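Local coordinates for protein beta sliding clamp (Borrelia burgdorferi, PDB 6DJ8) that probably encircles DNA as a ring-shaped head-to-tail homodimer and tethers DNA polymerases and other proteins to it, making replication processive, at residues 181-195 with 208-222. Numbering follows the deposited sequence.
Sequences NGVYFSKDEDSKLLL and TEVIVEEDVNFIVPV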
ATOM      1  N   ASN A 181       0.978   9.945 -27.090  1.00 41.49           N
ATOM      2  CA  ASN A 181       0.112   9.429 -26.030  1.00 41.59           C
ATOM      3  C   ASN A 181      -0.998   8.549 -26.586  1.00 38.66           C
ATOM      4  O   ASN A 181      -1.693   7.878 -25.816  1.00 39.01           O
ATOM      5  CB  ASN A 181      -0.480  10.597 -25.226  1.00 43.72           C
ATOM      6  CG  ASN A 181      -1.436  10.141 -24.127  1.00 44.93           C
ATOM      7  OD1 ASN A 181      -2.651  10.289 -24.246  1.00 40.21           O
ATOM      8  ND2 ASN A 181      -0.889   9.556 -23.070  1.00 33.07           N
ATOM      9  N   GLY A 182      -1.131   8.467 -27.909  1.00 34.46           N
ATOM     10  CA  GLY A 182      -2.161   7.660 -28.514  1.00 35.37           C
ATOM     11  C   GLY A 182      -1.655   6.293 -28.945  1.00 35.79           C
ATOM     12  O   GLY A 182      -0.457   6.066 -29.109  1.00 41.12           O
ATOM     13  N   VAL A 183      -2.602   5.375 -29.094  1.00 32.77           N
ATOM     14  CA  VAL A 183      -2.359   4.074 -29.700  1.00 30.04           C
ATOM     15  C   VAL A 183      -2.720   4.212 -31.170  1.00 35.78           C
ATOM     16  O   VAL A 183      -3.803   4.707 -31.498  1.00 35.19           O
ATOM     17  CB  VAL A 183      -3.198   2.985 -29.023  1.00 30.35           C
ATOM     18  CG1 VAL A 183      -3.006   1.666 -29.730  1.00 36.14           C
ATOM     19  CG2 VAL A 183      -2.824   2.880 -27.534  1.00 35.47           C
ATOM     20  N   TYR A 184      -1.795   3.833 -32.058  1.00 33.26           N
ATOM     21  CA  TYR A 184      -1.984   4.006 -33.496  1.00 34.17           C
ATOM     22  C   TYR A 184      -2.561   2.730 -34.106  1.00 37.41           C
ATOM     23  O   TYR A 184      -1.985   1.645 -33.961  1.00 38.24           O
ATOM     24  CB  TYR A 184      -0.657   4.391 -34.163  1.00 33.45           C
ATOM     25  CG  TYR A 184      -0.726   4.603 -35.660  1.00 41.65           C
ATOM     26  CD1 TYR A 184      -1.713   5.403 -36.222  1.00 40.28           C
ATOM     27  CD2 TYR A 184       0.233   4.041 -36.509  1.00 40.34           C
ATOM     28  CE1 TYR A 184      -1.771   5.622 -37.609  1.00 43.04           C
ATOM     29  CE2 TYR A 184       0.186   4.246 -37.887  1.00 46.00           C
ATOM     30  CZ  TYR A 184      -0.825   5.039 -38.430  1.00 48.70           C
ATOM     31  OH  TYR A 184      -0.882   5.264 -39.785  1.00 51.77           O
ATOM     32  N   PHE A 185      -3.702   2.862 -34.772  1.00 34.27           N
ATOM     33  CA  PHE A 185      -4.323   1.766 -35.502  1.00 33.81           C
ATOM     34  C   PHE A 185      -4.016   1.889 -36.990  1.00 41.34           C
ATOM     35  O   PHE A 185      -4.338   2.908 -37.609  1.00 43.47           O
ATOM     36  CB  PHE A 185      -5.834   1.765 -35.303  1.00 36.75           C
ATOM     37  CG  PHE A 185      -6.254   1.308 -33.940  1.00 37.26           C
ATOM     38  CD1 PHE A 185      -6.076   2.129 -32.836  1.00 36.73           C
ATOM     39  CD2 PHE A 185      -6.788   0.041 -33.757  1.00 36.55           C
ATOM     40  CE1 PHE A 185      -6.463   1.691 -31.564  1.00 38.06           C
ATOM     41  CE2 PHE A 185      -7.161  -0.394 -32.499  1.00 40.88           C
ATOM     42  CZ  PHE A 185      -7.006   0.437 -31.404  1.00 37.37           C
ATOM     43  N   SER A 186      -3.453   0.837 -37.567  1.00 36.66           N
ATOM     44  CA  SER A 186      -3.124   0.833 -38.991  1.00 45.35           C
ATOM     45  C   SER A 186      -3.339  -0.579 -39.530  1.00 49.55           C
ATOM     46  O   SER A 186      -3.840  -1.462 -38.824  1.00 44.24           O
ATOM     47  CB  SER A 186      -1.690   1.334 -39.205  1.00 46.90           C
ATOM     48  OG  SER A 186      -1.546   1.928 -40.474  1.00 65.56           O
ATOM     49  N   LYS A 187      -2.908  -0.791 -40.773  1.00 47.32           N
ATOM     50  CA  LYS A 187      -3.024  -2.033 -41.527  1.00 53.06           C
ATOM     51  C   LYS A 187      -1.669  -2.356 -42.139  1.00 50.87           C
ATOM     52  O   LYS A 187      -1.013  -1.462 -42.674  1.00 50.72           O
ATOM     53  CB  LYS A 187      -4.043  -1.876 -42.671  1.00 59.08           C
ATOM     54  CG  LYS A 187      -5.194  -2.839 -42.661  1.00 63.65           C
ATOM     55  CD  LYS A 187      -6.335  -2.293 -43.507  1.00 61.88           C
ATOM     56  CE  LYS A 187      -5.908  -1.989 -44.920  1.00 62.73           C
ATOM     57  NZ  LYS A 187      -7.079  -1.619 -45.769  1.00 59.29           N
ATOM     58  N   ASP A 188      -1.247  -3.621 -42.072  1.00 53.57           N
ATOM     59  CA  ASP A 188       0.037  -3.995 -42.665  1.00 56.93           C
ATOM     60  C   ASP A 188      -0.148  -4.241 -44.162  1.00 59.32           C
ATOM     61  O   ASP A 188      -1.226  -4.018 -44.719  1.00 58.87           O
ATOM     62  CB  ASP A 188       0.661  -5.202 -41.958  1.00 56.23           C
ATOM     63  CG  ASP A 188      -0.104  -6.508 -42.181  1.00 62.85           C
ATOM     64  OD1 ASP A 188      -1.135  -6.536 -42.892  1.00 64.64           O
ATOM     65  OD2 ASP A 188       0.380  -7.540 -41.676  1.00 59.57           O
ATOM     66  N   GLU A 189       0.912  -4.706 -44.836  1.00 66.64           N
ATOM     67  CA  GLU A 189       0.836  -4.944 -46.276  1.00 73.80           C
ATOM     68  C   GLU A 189      -0.212  -5.990 -46.618  1.00 70.73           C
ATOM     69  O   GLU A 189      -0.795  -5.949 -47.706  1.00 62.85           O
ATOM     70  CB  GLU A 189       2.199  -5.376 -46.825  1.00 66.78           C
ATOM     71  N   ASP A 190      -0.453  -6.938 -45.718  1.00 70.13           N
ATOM     72  CA  ASP A 190      -1.444  -7.979 -45.940  1.00 68.69           C
ATOM     73  C   ASP A 190      -2.834  -7.566 -45.474  1.00 65.10           C
ATOM     74  O   ASP A 190      -3.716  -8.422 -45.350  1.00 62.31           O
ATOM     75  CB  ASP A 190      -1.004  -9.281 -45.264  1.00 73.76           C
ATOM     76  CG  ASP A 190       0.199  -9.915 -45.956  1.00 83.87           C
ATOM     77  OD1 ASP A 190       0.854  -9.227 -46.770  1.00 87.84           O
ATOM     78  OD2 ASP A 190       0.484 -11.104 -45.699  1.00 91.22           O
ATOM     79  N   SER A 191      -3.031  -6.279 -45.188  1.00 66.09           N
ATOM     80  CA  SER A 191      -4.329  -5.725 -44.823  1.00 65.58           C
ATOM     81  C   SER A 191      -4.781  -6.210 -43.449  1.00 64.44           C
ATOM     82  O   SER A 191      -5.980  -6.249 -43.161  1.00 64.59           O
ATOM     83  CB  SER A 191      -5.387  -6.040 -45.890  1.00 64.49           C
ATOM     84  OG  SER A 191      -6.474  -5.136 -45.834  1.00 67.04           O
ATOM     85  N   LYS A 192      -3.824  -6.586 -42.597  1.00 60.67           N
ATOM     86  CA  LYS A 192      -4.121  -7.020 -41.238  1.00 61.68           C
ATOM     87  C   LYS A 192      -4.054  -5.842 -40.277  1.00 54.24           C
ATOM     88  O   LYS A 192      -3.142  -5.012 -40.337  1.00 46.52           O
ATOM     89  CB  LYS A 192      -3.145  -8.105 -40.777  1.00 61.79           C
ATOM     90  CG  LYS A 192      -3.083  -9.326 -41.678  1.00 71.57           C
ATOM     91  CD  LYS A 192      -4.246 -10.258 -41.418  1.00 73.43           C
ATOM     92  CE  LYS A 192      -4.047 -11.583 -42.134  1.00 74.91           C
ATOM     93  NZ  LYS A 192      -2.800 -12.276 -41.701  1.00 73.60           N
ATOM     94  N   LEU A 193      -5.021  -5.788 -39.378  1.00 54.53           N
ATOM     95  CA  LEU A 193      -5.072  -4.705 -38.416  1.00 48.27           C
ATOM     96  C   LEU A 193      -3.843  -4.726 -37.506  1.00 45.72           C
ATOM     97  O   LEU A 193      -3.460  -5.766 -36.963  1.00 46.70           O
ATOM     98  CB  LEU A 193      -6.345  -4.819 -37.594  1.00 44.24           C
ATOM     99  CG  LEU A 193      -6.447  -3.756 -36.521  1.00 46.87           C
ATOM    100  CD1 LEU A 193      -6.606  -2.390 -37.182  1.00 44.79           C
ATOM    101  CD2 LEU A 193      -7.626  -4.075 -35.629  1.00 44.79           C
ATOM    102  N   LEU A 194      -3.268  -3.553 -37.290  1.00 43.71           N
ATOM    103  CA  LEU A 194      -2.013  -3.435 -36.575  1.00 46.12           C
ATOM    104  C   LEU A 194      -2.081  -2.288 -35.571  1.00 46.64           C
ATOM    105  O   LEU A 194      -2.602  -1.210 -35.874  1.00 43.95           O
ATOM    106  CB  LEU A 194      -0.887  -3.240 -37.598  1.00 51.56           C
ATOM    107  CG  LEU A 194       0.499  -2.778 -37.208  1.00 56.01           C
ATOM    108  CD1 LEU A 194       1.503  -3.385 -38.148  1.00 53.86           C
ATOM    109  CD2 LEU A 194       0.492  -1.281 -37.357  1.00 55.81           C
ATOM    110  N   LEU A 195      -1.548  -2.528 -34.376  1.00 40.85           N
ATOM    111  CA  LEU A 195      -1.464  -1.527 -33.321  1.00 39.46           C
ATOM    112  C   LEU A 195      -0.006  -1.206 -33.024  1.00 37.27           C
ATOM    113  O   LEU A 195       0.836  -2.106 -32.953  1.00 36.77           O
ATOM    114  CB  LEU A 195      -2.162  -2.002 -32.045  1.00 39.10           C
ATOM    115  CG  LEU A 195      -3.688  -1.926 -32.049  1.00 42.73           C
ATOM    116  CD1 LEU A 195      -4.325  -2.983 -32.947  1.00 44.17           C
ATOM    117  CD2 LEU A 195      -4.232  -2.003 -30.645  1.00 36.02           C
ATOM    118  N   THR A 208      -2.439  -8.125 -35.622  1.00 55.02           N
ATOM    119  CA  THR A 208      -3.532  -9.043 -35.351  1.00 57.84           C
ATOM    120  C   THR A 208      -3.714  -9.954 -36.545  1.00 59.88           C
ATOM    121  O   THR A 208      -2.994  -9.866 -37.541  1.00 59.13           O
ATOM    122  CB  THR A 208      -4.845  -8.315 -35.072  1.00 56.92           C
ATOM    123  OG1 THR A 208      -5.312  -7.704 -36.288  1.00 57.95           O
ATOM    124  CG2 THR A 208      -4.670  -7.271 -33.989  1.00 53.69           C
ATOM    125  N   GLU A 209      -4.685 -10.854 -36.439  1.00 63.74           N
ATOM    126  CA  GLU A 209      -5.104 -11.666 -37.573  1.00 70.00           C
ATOM    127  C   GLU A 209      -6.343 -11.108 -38.269  1.00 68.30           C
ATOM    128  O   GLU A 209      -6.843 -11.731 -39.209  1.00 72.58           O
ATOM    129  CB  GLU A 209      -5.332 -13.118 -37.139  1.00 74.69           C
ATOM    130  CG  GLU A 209      -4.055 -13.830 -36.666  1.00 76.92           C
ATOM    131  CD  GLU A 209      -2.928 -13.824 -37.701  1.00 83.75           C
ATOM    132  OE1 GLU A 209      -3.208 -13.716 -38.918  1.00 84.54           O
ATOM    133  OE2 GLU A 209      -1.752 -13.933 -37.291  1.00 87.31           O
ATOM    134  N   VAL A 210      -6.839  -9.949 -37.840  1.00 63.96           N
ATOM    135  CA  VAL A 210      -8.090  -9.412 -38.362  1.00 64.28           C
ATOM    136  C   VAL A 210      -7.818  -8.729 -39.699  1.00 66.05           C
ATOM    137  O   VAL A 210      -6.931  -7.873 -39.813  1.00 60.75           O
ATOM    138  CB  VAL A 210      -8.722  -8.435 -37.357  1.00 60.49           C
ATOM    139  CG1 VAL A 210     -10.064  -7.946 -37.864  1.00 61.10           C
ATOM    140  CG2 VAL A 210      -8.883  -9.093 -35.989  1.00 60.86           C
ATOM    141  N   ILE A 211      -8.571  -9.113 -40.722  1.00 66.25           N
ATOM    142  CA  ILE A 211      -8.453  -8.517 -42.047  1.00 68.12           C
ATOM    143  C   ILE A 211      -9.474  -7.398 -42.165  1.00 65.78           C
ATOM    144  O   ILE A 211     -10.662  -7.595 -41.877  1.00 66.36           O
ATOM    145  CB  ILE A 211      -8.654  -9.563 -43.154  1.00 70.84           C
ATOM    146  CG1 ILE A 211      -7.393 -10.414 -43.313  1.00 70.49           C
ATOM    147  CG2 ILE A 211      -9.033  -8.883 -44.468  1.00 70.53           C
ATOM    148  CD1 ILE A 211      -7.573 -11.848 -42.878  1.00 75.10           C
ATOM    149  N   VAL A 212      -9.012  -6.222 -42.572  1.00 61.01           N
ATOM    150  CA  VAL A 212      -9.850  -5.036 -42.682  1.00 65.04           C
ATOM    151  C   VAL A 212      -9.712  -4.507 -44.107  1.00 70.46           C
ATOM    152  O   VAL A 212      -8.602  -4.199 -44.560  1.00 65.37           O
ATOM    153  CB  VAL A 212      -9.465  -3.967 -41.649  1.00 64.90           C
ATOM    154  CG1 VAL A 212     -10.368  -2.763 -41.787  1.00 66.19           C
ATOM    155  CG2 VAL A 212      -9.545  -4.537 -40.230  1.00 65.72           C
ATOM    156  N   GLU A 213     -10.838  -4.425 -44.821  1.00 71.77           N
ATOM    157  CA  GLU A 213     -10.807  -3.920 -46.187  1.00 71.11           C
ATOM    158  C   GLU A 213     -10.707  -2.399 -46.218  1.00 63.86           C
ATOM    159  O   GLU A 213     -10.094  -1.839 -47.133  1.00 66.51           O
ATOM    160  CB  GLU A 213     -12.038  -4.408 -46.958  1.00 77.41           C
ATOM    161  CG  GLU A 213     -12.241  -5.932 -46.921  1.00 79.02           C
ATOM    162  CD  GLU A 213     -11.146  -6.724 -47.643  1.00 80.22           C
ATOM    163  OE1 GLU A 213     -10.387  -6.128 -48.437  1.00 82.69           O
ATOM    164  OE2 GLU A 213     -11.052  -7.952 -47.416  1.00 75.83           O
ATOM    165  N   GLU A 214     -11.305  -1.719 -45.245  1.00 65.56           N
ATOM    166  CA  GLU A 214     -11.321  -0.266 -45.245  1.00 62.98           C
ATOM    167  C   GLU A 214      -9.932   0.289 -44.917  1.00 61.55           C
ATOM    168  O   GLU A 214      -9.001  -0.439 -44.561  1.00 61.97           O
ATOM    169  CB  GLU A 214     -12.359   0.255 -44.251  1.00 61.87           C
ATOM    170  CG  GLU A 214     -13.777  -0.277 -44.472  1.00 73.92           C
ATOM    171  CD  GLU A 214     -14.019  -1.660 -43.867  1.00 77.13           C
ATOM    172  OE1 GLU A 214     -13.044  -2.409 -43.640  1.00 75.82           O
ATOM    173  OE2 GLU A 214     -15.198  -2.002 -43.629  1.00 81.63           O
ATOM    174  N   ASP A 215      -9.790   1.602 -45.076  1.00 52.29           N
ATOM    175  CA  ASP A 215      -8.581   2.293 -44.659  1.00 55.42           C
ATOM    176  C   ASP A 215      -8.592   2.447 -43.145  1.00 49.68           C
ATOM    177  O   ASP A 215      -9.639   2.678 -42.536  1.00 48.39           O
ATOM    178  CB  ASP A 215      -8.465   3.663 -45.327  1.00 57.63           C
ATOM    179  CG  ASP A 215      -8.511   3.583 -46.852  1.00 71.29           C
ATOM    180  OD1 ASP A 215      -8.023   2.586 -47.428  1.00 62.51           O
ATOM    181  OD2 ASP A 215      -9.034   4.531 -47.471  1.00 74.71           O
ATOM    182  N   VAL A 216      -7.423   2.288 -42.540  1.00 50.86           N
ATOM    183  CA  VAL A 216      -7.263   2.314 -41.090  1.00 42.10           C
ATOM    184  C   VAL A 216      -6.148   3.302 -40.801  1.00 42.75           C
ATOM    185  O   VAL A 216      -4.994   3.058 -41.168  1.00 42.91           O
ATOM    186  CB  VAL A 216      -6.926   0.927 -40.530  1.00 46.23           C
ATOM    187  CG1 VAL A 216      -6.843   0.942 -38.993  1.00 38.06           C
ATOM    188  CG2 VAL A 216      -7.923  -0.098 -41.046  1.00 40.75           C
ATOM    189  N   ASN A 217      -6.484   4.410 -40.144  1.00 40.95           N
ATOM    190  CA  ASN A 217      -5.491   5.420 -39.807  1.00 41.16           C
ATOM    191  C   ASN A 217      -6.028   6.252 -38.650  1.00 47.60           C
ATOM    192  O   ASN A 217      -6.511   7.368 -38.856  1.00 39.93           O
ATOM    193  CB  ASN A 217      -5.161   6.287 -41.047  1.00 45.14           C
ATOM    194  CG  ASN A 217      -4.178   7.407 -40.730  1.00 53.79           C
ATOM    195  OD1 ASN A 217      -3.303   7.255 -39.870  1.00 52.48           O
ATOM    196  ND2 ASN A 217      -4.302   8.524 -41.431  1.00 50.14           N
ATOM    197  N   PHE A 218      -5.952   5.709 -37.427  1.00 37.02           N
ATOM    198  CA  PHE A 218      -6.605   6.297 -36.266  1.00 40.77           C
ATOM    199  C   PHE A 218      -5.662   6.287 -35.076  1.00 42.83           C
ATOM    200  O   PHE A 218      -4.934   5.315 -34.860  1.00 34.93           O
ATOM    201  CB  PHE A 218      -7.894   5.537 -35.894  1.00 41.29           C
ATOM    202  CG  PHE A 218      -8.813   5.281 -37.064  1.00 48.51           C
ATOM    203  CD1 PHE A 218      -9.536   6.318 -37.628  1.00 49.22           C
ATOM    204  CD2 PHE A 218      -8.956   4.005 -37.588  1.00 45.16           C
ATOM    205  CE1 PHE A 218     -10.388   6.091 -38.717  1.00 48.79           C
ATOM    206  CE2 PHE A 218      -9.794   3.768 -38.675  1.00 51.39           C
ATOM    207  CZ  PHE A 218     -10.517   4.816 -39.242  1.00 49.28           C
ATOM    208  N   ILE A 219      -5.708   7.365 -34.297  1.00 39.31           N
ATOM    209  CA  ILE A 219      -4.897   7.533 -33.098  1.00 38.00           C
ATOM    210  C   ILE A 219      -5.848   7.701 -31.924  1.00 42.24           C
ATOM    211  O   ILE A 219      -6.608   8.679 -31.873  1.00 37.83           O
ATOM    212  CB  ILE A 219      -3.952   8.737 -33.198  1.00 39.46           C
ATOM    213  CG1 ILE A 219      -3.077   8.639 -34.453  1.00 43.70           C
ATOM    214  CG2 ILE A 219      -3.092   8.852 -31.936  1.00 37.74           C
ATOM    215  CD1 ILE A 219      -2.464   9.931 -34.823  1.00 44.32           C
ATOM    216  N   VAL A 220      -5.797   6.762 -30.992  1.00 34.09           N
ATOM    217  CA  VAL A 220      -6.699   6.702 -29.842  1.00 36.47           C
ATOM    218  C   VAL A 220      -5.897   6.976 -28.574  1.00 31.56           C
ATOM    219  O   VAL A 220      -4.916   6.274 -28.315  1.00 38.09           O
ATOM    220  CB  VAL A 220      -7.388   5.332 -29.741  1.00 37.25           C
ATOM    221  CG1 VAL A 220      -8.368   5.331 -28.562  1.00 40.46           C
ATOM    222  CG2 VAL A 220      -8.100   4.999 -31.050  1.00 36.61           C
ATOM    223  N   PRO A 221      -6.290   7.944 -27.757  1.00 37.99           N
ATOM    224  CA  PRO A 221      -5.558   8.195 -26.509  1.00 37.03           C
ATOM    225  C   PRO A 221      -5.484   6.930 -25.679  1.00 31.66           C
ATOM    226  O   PRO A 221      -6.440   6.155 -25.606  1.00 30.37           O
ATOM    227  CB  PRO A 221      -6.377   9.287 -25.811  1.00 34.70           C
ATOM    228  CG  PRO A 221      -7.098   9.988 -26.941  1.00 47.12           C
ATOM    229  CD  PRO A 221      -7.450   8.851 -27.874  1.00 42.01           C
ATOM    230  N   VAL A 222      -4.309   6.693 -25.091  1.00 30.03           N
ATOM    231  CA  VAL A 222      -4.098   5.427 -24.417  1.00 30.22           C
ATOM    232  C   VAL A 222      -5.006   5.270 -23.192  1.00 30.22           C
ATOM    233  O   VAL A 222      -5.296   4.139 -22.793  1.00 31.87           O
ATOM    234  CB  VAL A 222      -2.609   5.259 -24.044  1.00 28.51           C
ATOM    235  CG1 VAL A 222      -2.183   6.263 -22.925  1.00 32.40           C
ATOM    236  CG2 VAL A 222      -2.349   3.814 -23.619  1.00 37.21           C
TER
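Lys-187 reaches into the curve of 212-216, its side chain crossing that of Val-216 at about a right angle. A bend at chi3 (56°) brings NZ to the carbonyls there: Lys-187 NZ lies 2.6 Å from Glu-214 O, above that carbonyl plane, and makes a weak hydrogen bond to Val-212 O. The latter oxygen is also gripped by Ser-191 OG at 2.7 Å, so Lys-187, just before the 188-191 type I turn, and Ser-191, its last residue, both bind Val-212 O. Val-216 directs CG2 at the lysine methylenes and CG1 at Leu-193 CD1 (3.8 Å) and Phe-185 CB. Topologically, 182-187 and 192-195 form a beta hairpin flanked antiparallel by 218-221 and by the end of 202-211, a strand that turns a corner at Glu-209, within the central domain of the clamp; 218-221 lies at one edge of its sheet in this chain. Between 182-187 and 218-221 the pairing is regular, and Phe-185 N to Phe-218 O (2.7 Å) is nearly linear at 177°. On one face, Phe-185 CE1 meets Val-220 CG2 at 3.7 Å while Leu-195 CG sits over the phenyl ring, offset toward its rim; Phe-242 adds an edge-to-face contact. On the other face, Tyr-184 carries its CG anti to the backbone N (chi1 -180°), which sends the ring toward Asn-217; OH donates to Asn-217 OD1 at 3.1 Å, with ring and amide planes perpendicular, and Tyr-265 stacks on the ring. At the far end Leu-193 O accepts from both Thr-208 N and Thr-208 OG1 (2.8 Å); Thr-208 OG1 in turn accepts from Val-210 N, an ST turn, and Lys-192 NZ meets the syn side of Glu-209 OE1 in a 3.2 Å salt bridge.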